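Long-range contacts in ComZ (Thermus thermophilus, PDB 6QVI), which is a competence-associated pilin that probably acts as a DNA receptor at the pilus tip during natural transformation: residues V370-A381 against A399-G410; K29-E40 against F127-L135. All coordinates share one frame; numbering follows the deposited sequence.

Contact 1: V370-A381 against A399-G410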
loop_
_atom_site.group_PDB
_atom_site.type_symbol
_atom_site.label_atom_id
_atom_site.label_comp_id
_atom_site.label_asym_id
_atom_site.label_seq_id
_atom_site.Cartn_x
_atom_site.Cartn_y
_atom_site.Cartn_z
ATOM N N VAL A 370 -11.288 -19.212 6.889
ATOM C CA VAL A 370 -11.923 -18.044 7.450
ATOM C C VAL A 370 -12.959 -17.527 6.469
ATOM O O VAL A 370 -12.633 -17.281 5.334
ATOM C CB VAL A 370 -10.898 -16.949 7.727
ATOM C CG1 VAL A 370 -11.555 -15.792 8.401
ATOM C CG2 VAL A 370 -9.800 -17.437 8.633
ATOM N N PHE A 371 -14.207 -17.378 6.899
ATOM C CA PHE A 371 -15.278 -16.908 6.026
ATOM C C PHE A 371 -15.771 -15.592 6.542
ATOM O O PHE A 371 -16.403 -15.530 7.564
ATOM C CB PHE A 371 -16.422 -17.890 6.045
ATOM C CG PHE A 371 -15.994 -19.314 6.041
ATOM C CD1 PHE A 371 -15.349 -19.851 7.116
ATOM C CD2 PHE A 371 -16.267 -20.110 4.967
ATOM C CE1 PHE A 371 -14.963 -21.165 7.119
ATOM C CE2 PHE A 371 -15.886 -21.423 4.959
ATOM C CZ PHE A 371 -15.236 -21.951 6.040
ATOM N N GLY A 372 -15.420 -14.507 5.854
ATOM C CA GLY A 372 -15.673 -13.168 6.311
ATOM C C GLY A 372 -14.591 -12.786 7.297
ATOM O O GLY A 372 -13.610 -13.507 7.493
ATOM N N ASP A 373 -14.786 -11.652 7.951
ATOM C CA ASP A 373 -13.792 -11.135 8.879
ATOM C C ASP A 373 -14.160 -11.439 10.332
ATOM O O ASP A 373 -15.315 -11.293 10.742
ATOM C CB ASP A 373 -13.643 -9.634 8.653
ATOM C CG ASP A 373 -13.325 -9.293 7.186
ATOM O OD1 ASP A 373 -12.135 -9.097 6.859
ATOM O OD2 ASP A 373 -14.266 -9.233 6.351
ATOM N N VAL A 374 -13.170 -11.788 11.128
ATOM C CA VAL A 374 -13.382 -12.126 12.517
ATOM C C VAL A 374 -12.510 -11.337 13.457
ATOM O O VAL A 374 -11.346 -11.250 13.247
ATOM C CB VAL A 374 -13.149 -13.626 12.748
ATOM C CG1 VAL A 374 -12.400 -14.250 11.613
ATOM C CG2 VAL A 374 -12.394 -13.897 14.014
ATOM N N VAL A 375 -13.081 -10.766 14.502
ATOM C CA VAL A 375 -12.289 -10.029 15.460
ATOM C C VAL A 375 -12.580 -10.427 16.879
ATOM O O VAL A 375 -13.706 -10.421 17.284
ATOM C CB VAL A 375 -12.426 -8.513 15.298
ATOM C CG1 VAL A 375 -13.600 -8.180 14.460
ATOM C CG2 VAL A 375 -12.552 -7.811 16.619
ATOM N N LEU A 376 -11.523 -10.741 17.620
ATOM C CA LEU A 376 -11.574 -11.146 19.005
ATOM C C LEU A 376 -11.019 -10.073 19.867
ATOM O O LEU A 376 -9.884 -9.789 19.779
ATOM C CB LEU A 376 -10.708 -12.356 19.182
ATOM C CG LEU A 376 -10.831 -13.261 17.995
ATOM C CD1 LEU A 376 -9.959 -14.468 18.150
ATOM C CD2 LEU A 376 -12.260 -13.674 17.835
ATOM N N GLU A 377 -11.811 -9.477 20.723
ATOM C CA GLU A 377 -11.302 -8.436 21.566
ATOM C C GLU A 377 -11.028 -8.936 22.954
ATOM O O GLU A 377 -11.847 -9.577 23.530
ATOM C CB GLU A 377 -12.297 -7.298 21.651
ATOM C CG GLU A 377 -12.784 -6.814 20.310
ATOM C CD GLU A 377 -13.725 -5.637 20.396
ATOM O OE1 GLU A 377 -13.418 -4.628 21.042
ATOM O OE2 GLU A 377 -14.790 -5.718 19.797
ATOM N N GLY A 378 -9.863 -8.624 23.487
ATOM C CA GLY A 378 -9.478 -9.029 24.820
ATOM C C GLY A 378 -9.095 -10.473 24.841
ATOM O O GLY A 378 -9.244 -11.146 25.815
ATOM N N ILE A 379 -8.527 -10.916 23.753
ATOM C CA ILE A 379 -8.177 -12.313 23.552
ATOM C C ILE A 379 -6.842 -12.308 22.832
ATOM O O ILE A 379 -6.622 -11.467 21.961
ATOM C CB ILE A 379 -9.239 -13.051 22.711
ATOM C CG1 ILE A 379 -10.485 -13.367 23.550
ATOM C CG2 ILE A 379 -8.651 -14.309 22.071
ATOM C CD1 ILE A 379 -11.632 -13.933 22.725
ATOM N N ASP A 380 -5.919 -13.145 23.270
ATOM C CA ASP A 380 -4.719 -13.355 22.490
ATOM C C ASP A 380 -4.916 -14.571 21.590
ATOM O O ASP A 380 -5.804 -15.399 21.802
ATOM C CB ASP A 380 -3.508 -13.512 23.407
ATOM C CG ASP A 380 -3.086 -12.174 24.036
ATOM O OD1 ASP A 380 -2.241 -12.127 24.969
ATOM O OD2 ASP A 380 -3.618 -11.141 23.565
ATOM N N ALA A 381 -4.097 -14.662 20.558
ATOM C CA ALA A 381 -4.162 -15.811 19.677
ATOM C C ALA A 381 -2.762 -16.345 19.481
ATOM O O ALA A 381 -1.829 -15.561 19.290
ATOM C CB ALA A 381 -4.805 -15.440 18.326
ATOM N N ALA A 399 -9.601 -12.187 3.737
ATOM C CA ALA A 399 -10.291 -12.086 5.013
ATOM C C ALA A 399 -9.310 -11.519 6.023
ATOM O O ALA A 399 -8.118 -11.373 5.742
ATOM C CB ALA A 399 -10.838 -13.442 5.455
ATOM N N THR A 400 -9.812 -11.245 7.223
ATOM C CA THR A 400 -8.997 -10.672 8.279
ATOM C C THR A 400 -9.308 -11.359 9.597
ATOM O O THR A 400 -10.452 -11.737 9.862
ATOM C CB THR A 400 -9.264 -9.174 8.441
ATOM O OG1 THR A 400 -9.294 -8.555 7.149
ATOM C CG2 THR A 400 -8.194 -8.517 9.277
ATOM N N LEU A 401 -8.269 -11.485 10.422
ATOM C CA LEU A 401 -8.363 -11.890 11.809
ATOM C C LEU A 401 -7.866 -10.712 12.619
ATOM O O LEU A 401 -6.706 -10.303 12.470
ATOM C CB LEU A 401 -7.477 -13.092 12.110
ATOM C CG LEU A 401 -7.627 -13.808 13.462
ATOM C CD1 LEU A 401 -6.747 -15.065 13.409
ATOM C CD2 LEU A 401 -7.360 -12.945 14.755
ATOM N N ALA A 402 -8.695 -10.208 13.520
ATOM C CA ALA A 402 -8.249 -9.150 14.409
ATOM C C ALA A 402 -8.208 -9.680 15.828
ATOM O O ALA A 402 -9.160 -10.320 16.282
ATOM C CB ALA A 402 -9.165 -7.940 14.355
ATOM N N VAL A 403 -7.114 -9.396 16.518
ATOM C CA VAL A 403 -7.026 -9.544 17.958
ATOM C C VAL A 403 -6.820 -8.139 18.497
ATOM O O VAL A 403 -5.778 -7.516 18.255
ATOM C CB VAL A 403 -5.905 -10.496 18.400
ATOM C CG1 VAL A 403 -6.283 -11.959 18.177
ATOM C CG2 VAL A 403 -4.646 -10.201 17.606
ATOM N N LEU A 404 -7.822 -7.629 19.191
ATOM C CA LEU A 404 -7.815 -6.279 19.718
ATOM C C LEU A 404 -7.714 -6.286 21.235
ATOM O O LEU A 404 -8.100 -7.251 21.901
ATOM C CB LEU A 404 -9.090 -5.549 19.289
ATOM C CG LEU A 404 -9.439 -5.590 17.796
ATOM C CD1 LEU A 404 -10.618 -4.676 17.579
ATOM C CD2 LEU A 404 -8.251 -5.204 16.896
ATOM N N LYS A 405 -7.205 -5.196 21.788
ATOM C CA LYS A 405 -7.180 -5.084 23.235
ATOM C C LYS A 405 -8.545 -4.666 23.753
ATOM O O LYS A 405 -9.287 -3.938 23.103
ATOM C CB LYS A 405 -6.127 -4.075 23.702
ATOM C CG LYS A 405 -4.721 -4.428 23.315
ATOM C CD LYS A 405 -3.757 -3.448 23.975
ATOM C CE LYS A 405 -2.321 -3.842 23.713
ATOM N NZ LYS A 405 -1.393 -2.895 24.380
ATOM N N LEU A 406 -8.874 -5.134 24.940
ATOM C CA LEU A 406 -10.112 -4.751 25.596
ATOM C C LEU A 406 -9.793 -4.601 27.075
ATOM O O LEU A 406 -9.420 -5.584 27.717
ATOM C CB LEU A 406 -11.206 -5.782 25.353
ATOM C CG LEU A 406 -12.600 -5.335 25.788
ATOM C CD1 LEU A 406 -12.881 -3.836 25.429
ATOM C CD2 LEU A 406 -13.680 -6.277 25.215
ATOM N N GLY A 407 -9.895 -3.378 27.590
ATOM C CA GLY A 407 -9.461 -3.098 28.946
ATOM C C GLY A 407 -7.996 -3.400 29.197
ATOM O O GLY A 407 -7.624 -3.861 30.289
ATOM N N GLY A 408 -7.149 -3.143 28.204
ATOM C CA GLY A 408 -5.727 -3.389 28.297
ATOM C C GLY A 408 -5.316 -4.839 28.164
ATOM O O GLY A 408 -4.119 -5.111 28.037
ATOM N N ASN A 409 -6.269 -5.762 28.088
ATOM C CA ASN A 409 -6.018 -7.184 27.947
ATOM C C ASN A 409 -6.238 -7.611 26.507
ATOM O O ASN A 409 -7.069 -7.053 25.782
ATOM C CB ASN A 409 -6.945 -7.993 28.858
ATOM C CG ASN A 409 -6.752 -7.681 30.323
ATOM O OD1 ASN A 409 -5.621 -7.653 30.807
ATOM N ND2 ASN A 409 -7.849 -7.382 31.025
ATOM N N GLY A 410 -5.479 -8.611 26.106
ATOM C CA GLY A 410 -5.633 -9.217 24.803
ATOM C C GLY A 410 -4.865 -8.473 23.751
ATOM O O GLY A 410 -4.037 -7.590 24.023
#
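In Asp373 the CG lies beside the backbone N and opposite the carbonyl carbon (chi1 -54°), and Thr400 holds its OG1 in the same manner (chi1 -45°), which brings carboxylate and hydroxyl together where the two strands begin to pair. Thr400 OG1 donates to Asp373 OD1 at 2.9 Å, approaching that oxygen almost in line with its C-O bond. A leucine in place of Asp373 would probably leave the Thr400 hydroxyl without this acceptor and set it free to turn. From here strands 374-377 and 399-406 run parallel, their axes 15° apart. Five nearly straight backbone hydrogen bonds join them, from Val374 N to Thr400 O at 3.0 Å through to Gly378 N to Leu404 O at 2.7 Å. On the face bearing Val375 and Glu377, Val375 CG2 rests on Leu404 CD1 at 3.8 Å, while Glu377 lays its CG against Leu404 CB at 4.0 Å and sends its carboxylate on to a salt bridge with Arg305. On the other face, with Leu376, Val403 CG1 meets Ala381 CB at 3.8 Å, after the chain has turned at Gly378. Gly410 sits close over that turn, its CA 3.5 Å from Ile379 N. Strands 304-309 and 432-437 continue the parallel pairing on the outer edges of this pair, the stacking of successive coils that defines a beta-solenoid.

Contact 2: K29-E40 against F127-L135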
loop_
_atom_site.group_PDB
_atom_site.type_symbol
_atom_site.label_atom_id
_atom_site.label_comp_id
_atom_site.label_asym_id
_atom_site.label_seq_id
_atom_site.Cartn_x
_atom_site.Cartn_y
_atom_site.Cartn_z
ATOM N N LYS A 29 -8.592 16.885 -22.333
ATOM C CA LYS A 29 -8.955 16.976 -20.929
ATOM C C LYS A 29 -9.542 15.656 -20.451
ATOM O O LYS A 29 -9.280 15.241 -19.317
ATOM C CB LYS A 29 -9.948 18.118 -20.707
ATOM C CG LYS A 29 -10.613 18.185 -19.303
ATOM C CD LYS A 29 -11.270 19.570 -19.053
ATOM C CE LYS A 29 -12.758 19.611 -19.455
ATOM N NZ LYS A 29 -13.739 19.224 -18.396
ATOM N N ALA A 30 -10.275 14.956 -21.318
ATOM C CA ALA A 30 -10.714 13.617 -20.975
ATOM C C ALA A 30 -9.536 12.654 -20.908
ATOM O O ALA A 30 -9.417 11.864 -19.958
ATOM C CB ALA A 30 -11.747 13.122 -21.981
ATOM N N ALA A 31 -8.642 12.717 -21.898
ATOM C CA ALA A 31 -7.483 11.831 -21.869
ATOM C C ALA A 31 -6.620 12.128 -20.652
ATOM O O ALA A 31 -6.061 11.209 -20.043
ATOM C CB ALA A 31 -6.663 11.958 -23.158
ATOM N N LEU A 32 -6.509 13.407 -20.281
ATOM C CA LEU A 32 -5.702 13.768 -19.128
ATOM C C LEU A 32 -6.320 13.200 -17.850
ATOM O O LEU A 32 -5.645 12.519 -17.068
ATOM C CB LEU A 32 -5.574 15.285 -19.060
ATOM C CG LEU A 32 -4.438 15.841 -18.197
ATOM C CD1 LEU A 32 -3.109 15.230 -18.641
ATOM C CD2 LEU A 32 -4.374 17.376 -18.253
ATOM N N PHE A 33 -7.632 13.384 -17.683
ATOM C CA PHE A 33 -8.329 12.759 -16.571
ATOM C C PHE A 33 -8.176 11.246 -16.611
ATOM O O PHE A 33 -8.134 10.602 -15.556
ATOM C CB PHE A 33 -9.823 13.132 -16.588
ATOM C CG PHE A 33 -10.638 12.474 -15.486
ATOM C CD1 PHE A 33 -11.381 11.332 -15.739
ATOM C CD2 PHE A 33 -10.651 12.981 -14.204
ATOM C CE1 PHE A 33 -12.137 10.713 -14.737
ATOM C CE2 PHE A 33 -11.382 12.336 -13.178
ATOM C CZ PHE A 33 -12.121 11.219 -13.450
ATOM N N GLN A 34 -8.115 10.656 -17.805
ATOM C CA GLN A 34 -7.996 9.208 -17.847
ATOM C C GLN A 34 -6.587 8.772 -17.466
ATOM O O GLN A 34 -6.399 7.723 -16.842
ATOM C CB GLN A 34 -8.363 8.653 -19.218
ATOM C CG GLN A 34 -8.564 7.162 -19.115
ATOM C CD GLN A 34 -8.391 6.430 -20.418
ATOM O OE1 GLN A 34 -7.262 6.169 -20.845
ATOM N NE2 GLN A 34 -9.494 6.038 -21.028
ATOM N N GLN A 35 -5.592 9.595 -17.786
ATOM C CA GLN A 35 -4.256 9.360 -17.271
ATOM C C GLN A 35 -4.226 9.522 -15.758
ATOM O O GLN A 35 -3.397 8.899 -15.091
ATOM C CB GLN A 35 -3.274 10.314 -17.948
ATOM C CG GLN A 35 -2.891 9.872 -19.358
ATOM C CD GLN A 35 -1.759 8.865 -19.333
ATOM O OE1 GLN A 35 -0.733 9.100 -18.705
ATOM N NE2 GLN A 35 -1.955 7.724 -19.978
ATOM N N TYR A 36 -5.139 10.337 -15.204
ATOM C CA TYR A 36 -5.219 10.503 -13.759
ATOM C C TYR A 36 -5.879 9.305 -13.079
ATOM O O TYR A 36 -5.485 8.932 -11.976
ATOM C CB TYR A 36 -5.981 11.784 -13.414
ATOM C CG TYR A 36 -6.644 11.723 -12.044
ATOM C CD1 TYR A 36 -7.986 11.395 -11.905
ATOM C CD2 TYR A 36 -5.905 11.978 -10.883
ATOM C CE1 TYR A 36 -8.576 11.332 -10.672
ATOM C CE2 TYR A 36 -6.494 11.925 -9.623
ATOM C CZ TYR A 36 -7.834 11.599 -9.526
ATOM O OH TYR A 36 -8.445 11.538 -8.285
ATOM N N VAL A 37 -6.875 8.699 -13.712
ATOM C CA VAL A 37 -7.510 7.516 -13.134
ATOM C C VAL A 37 -6.651 6.285 -13.345
ATOM O O VAL A 37 -6.770 5.313 -12.597
ATOM C CB VAL A 37 -8.929 7.271 -13.690
ATOM C CG1 VAL A 37 -9.725 8.576 -13.775
ATOM C CG2 VAL A 37 -8.870 6.546 -15.039
ATOM N N TRP A 38 -5.817 6.257 -14.387
ATOM C CA TRP A 38 -5.015 5.057 -14.539
ATOM C C TRP A 38 -3.954 4.951 -13.455
ATOM O O TRP A 38 -3.561 3.829 -13.091
ATOM C CB TRP A 38 -4.361 4.993 -15.924
ATOM C CG TRP A 38 -3.738 3.642 -16.138
ATOM C CD1 TRP A 38 -4.387 2.423 -16.164
ATOM C CD2 TRP A 38 -2.344 3.352 -16.281
ATOM N NE1 TRP A 38 -3.477 1.402 -16.328
ATOM C CE2 TRP A 38 -2.218 1.940 -16.406
ATOM C CE3 TRP A 38 -1.190 4.143 -16.323
ATOM C CZ2 TRP A 38 -0.982 1.311 -16.577
ATOM C CZ3 TRP A 38 0.034 3.518 -16.489
ATOM C CH2 TRP A 38 0.129 2.114 -16.616
ATOM N N ARG A 39 -3.551 6.078 -12.873
ATOM C CA ARG A 39 -2.604 6.080 -11.767
ATOM C C ARG A 39 -3.274 5.970 -10.412
ATOM O O ARG A 39 -2.589 5.634 -9.440
ATOM C CB ARG A 39 -1.785 7.367 -11.809
ATOM C CG ARG A 39 -0.647 7.314 -12.770
ATOM C CD ARG A 39 -0.087 8.676 -12.985
ATOM N NE ARG A 39 1.101 8.605 -13.828
ATOM C CZ ARG A 39 1.079 8.534 -15.158
ATOM N NH1 ARG A 39 -0.082 8.494 -15.809
ATOM N NH2 ARG A 39 2.224 8.479 -15.829
ATOM N N GLU A 40 -4.604 6.109 -10.329
ATOM C CA GLU A 40 -5.243 5.875 -9.052
ATOM C C GLU A 40 -5.501 4.398 -8.841
ATOM O O GLU A 40 -5.707 3.971 -7.703
ATOM C CB GLU A 40 -6.520 6.726 -8.908
ATOM C CG GLU A 40 -6.097 8.168 -8.535
ATOM C CD GLU A 40 -6.175 8.508 -7.030
ATOM O OE1 GLU A 40 -7.053 8.004 -6.313
ATOM O OE2 GLU A 40 -5.267 9.210 -6.527
ATOM N N PHE A 127 -4.974 22.769 -14.691
ATOM C CA PHE A 127 -5.424 21.802 -13.709
ATOM C C PHE A 127 -4.419 21.674 -12.581
ATOM O O PHE A 127 -3.221 21.881 -12.762
ATOM C CB PHE A 127 -5.632 20.433 -14.318
ATOM C CG PHE A 127 -6.377 20.446 -15.563
ATOM C CD1 PHE A 127 -5.742 20.732 -16.755
ATOM C CD2 PHE A 127 -7.732 20.165 -15.559
ATOM C CE1 PHE A 127 -6.446 20.737 -17.938
ATOM C CE2 PHE A 127 -8.440 20.188 -16.742
ATOM C CZ PHE A 127 -7.790 20.464 -17.931
ATOM N N ARG A 128 -4.887 21.120 -11.488
ATOM C CA ARG A 128 -4.035 20.765 -10.388
ATOM C C ARG A 128 -4.367 19.303 -10.285
ATOM O O ARG A 128 -5.490 18.950 -10.111
ATOM C CB ARG A 128 -4.423 21.492 -9.139
ATOM C CG ARG A 128 -4.372 20.618 -7.917
ATOM C CD ARG A 128 -3.588 21.267 -6.808
ATOM N NE ARG A 128 -3.995 22.636 -6.587
ATOM C CZ ARG A 128 -3.144 23.604 -6.303
ATOM N NH1 ARG A 128 -1.852 23.329 -6.210
ATOM N NH2 ARG A 128 -3.585 24.837 -6.117
ATOM N N ILE A 129 -3.377 18.454 -10.431
ATOM C CA ILE A 129 -3.569 17.012 -10.443
ATOM C C ILE A 129 -2.599 16.369 -9.474
ATOM O O ILE A 129 -1.380 16.549 -9.594
ATOM C CB ILE A 129 -3.373 16.392 -11.833
ATOM C CG1 ILE A 129 -4.205 17.151 -12.875
ATOM C CG2 ILE A 129 -3.698 14.893 -11.804
ATOM C CD1 ILE A 129 -4.005 16.569 -14.242
ATOM N N SER A 130 -3.134 15.583 -8.529
ATOM C CA SER A 130 -2.298 14.812 -7.620
ATOM C C SER A 130 -2.915 13.435 -7.439
ATOM O O SER A 130 -4.144 13.303 -7.384
ATOM C CB SER A 130 -2.122 15.568 -6.298
ATOM O OG SER A 130 -3.339 15.654 -5.579
ATOM N N ASN A 131 -2.070 12.405 -7.427
ATOM C CA ASN A 131 -2.547 11.034 -7.256
ATOM C C ASN A 131 -2.496 10.563 -5.795
ATOM O O ASN A 131 -1.833 11.148 -4.933
ATOM C CB ASN A 131 -1.728 10.091 -8.145
ATOM C CG ASN A 131 -2.135 10.180 -9.621
ATOM O OD1 ASN A 131 -3.166 9.630 -10.024
ATOM N ND2 ASN A 131 -1.335 10.905 -10.428
ATOM N N SER A 132 -3.221 9.483 -5.512
ATOM C CA SER A 132 -3.193 8.969 -4.147
ATOM C C SER A 132 -1.806 8.462 -3.814
ATOM O O SER A 132 -1.286 8.717 -2.716
ATOM C CB SER A 132 -4.233 7.865 -3.928
ATOM O OG SER A 132 -5.535 8.408 -3.768
ATOM N N ASP A 133 -1.194 7.754 -4.765
ATOM C CA ASP A 133 0.081 7.068 -4.585
ATOM C C ASP A 133 0.018 6.130 -3.370
ATOM O O ASP A 133 0.602 6.369 -2.306
ATOM C CB ASP A 133 1.235 8.071 -4.491
ATOM C CG ASP A 133 2.606 7.389 -4.389
ATOM O OD1 ASP A 133 2.689 6.172 -4.696
ATOM O OD2 ASP A 133 3.599 8.069 -4.022
ATOM N N TYR A 134 -0.722 5.043 -3.571
ATOM C CA TYR A 134 -0.838 4.014 -2.547
ATOM C C TYR A 134 0.556 3.533 -2.182
ATOM O O TYR A 134 1.253 2.929 -3.003
ATOM C CB TYR A 134 -1.705 2.864 -3.076
ATOM C CG TYR A 134 -3.212 3.142 -3.064
ATOM C CD1 TYR A 134 -3.892 3.346 -1.859
ATOM C CD2 TYR A 134 -3.939 3.287 -4.255
ATOM C CE1 TYR A 134 -5.260 3.604 -1.831
ATOM C CE2 TYR A 134 -5.309 3.562 -4.239
ATOM C CZ TYR A 134 -5.965 3.722 -3.019
ATOM O OH TYR A 134 -7.320 3.992 -2.959
ATOM N N LEU A 135 0.940 3.753 -0.926
ATOM C CA LEU A 135 2.290 3.429 -0.482
ATOM C C LEU A 135 2.557 1.941 -0.574
ATOM O O LEU A 135 1.689 1.104 -0.267
ATOM C CB LEU A 135 2.504 3.919 0.946
ATOM C CG LEU A 135 2.414 5.440 1.041
ATOM C CD1 LEU A 135 2.936 5.937 2.369
ATOM C CD2 LEU A 135 3.208 6.069 -0.128
#
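Leu32 and Tyr36 of the helix meet Phe127 and Ile129 of the strand in the closely packed, apolar part of this contact. With its CG turned away from the backbone N (chi1 -162°), Leu32 brings CD2 to 3.9 Å from Phe127 CD1, and its CG lies 4.0 Å from Ile129 CD1. One helical turn on, Tyr36 CD2 approaches Ile129 CG2 at 3.8 Å, and the same ring presents its CE2 edge to Ser130 O at 3.5 Å. The side chains fill the distance between helix and strand, whose axes come within 9.8 Å and are inclined at 17° to each other.

Towards the ends the contact keeps its close spacing but is partly open to solvent, at Lys29 on one side and at Glu40 and Tyr134 on the other. Lys29 crosses Phe127 at about a right angle, its CD lying at the ring edge 3.7 Å from CE2 of Phe127. At the other end polar groups take over: the bent Glu40 side chain receives a hydrogen bond from Ser132 OG to OE2 at 2.9 Å, on the syn side of the carboxylate. Tyr134 turns its ring edge to the backbone, with CE2 3.5 Å from Glu40 O. Arg39 and Asn131 stay on the buried side: Arg39 passes Asn131 with its aliphatic part and directs its guanidinium away, to Gln35 OE1 and to Thr53 O.

Strand 120-130 lies between strands 107-115 and 517-529 in an antiparallel sheet, and helix 12-40 packs along it, nearly parallel to strand 120-130: Lys29 and Phe127 both touch Leu110, while Phe518 meets the rings of Phe33 and Phe127.

How the contacts relate
Contact 2 precedes contact 1 along the chain, and the two lie on opposite sides of its centre, their own centres 37 Å apart and their nearest atoms about 16 Å apart. They share no strand or sheet. Contact 2 packs the long helix 12-40 on an antiparallel sheet, consistent with the pseudopilin-like domain, and its 127-135 segment leads out of that sheet towards the strands of the other domain. Contact 1 joins neighbouring coils of the beta-solenoid domain. The strand 517-529 returns to the pilin-like sheet, so the solenoid is inserted between its strands. This separation would probably let the pilin part join the pilus while the solenoid projects outward.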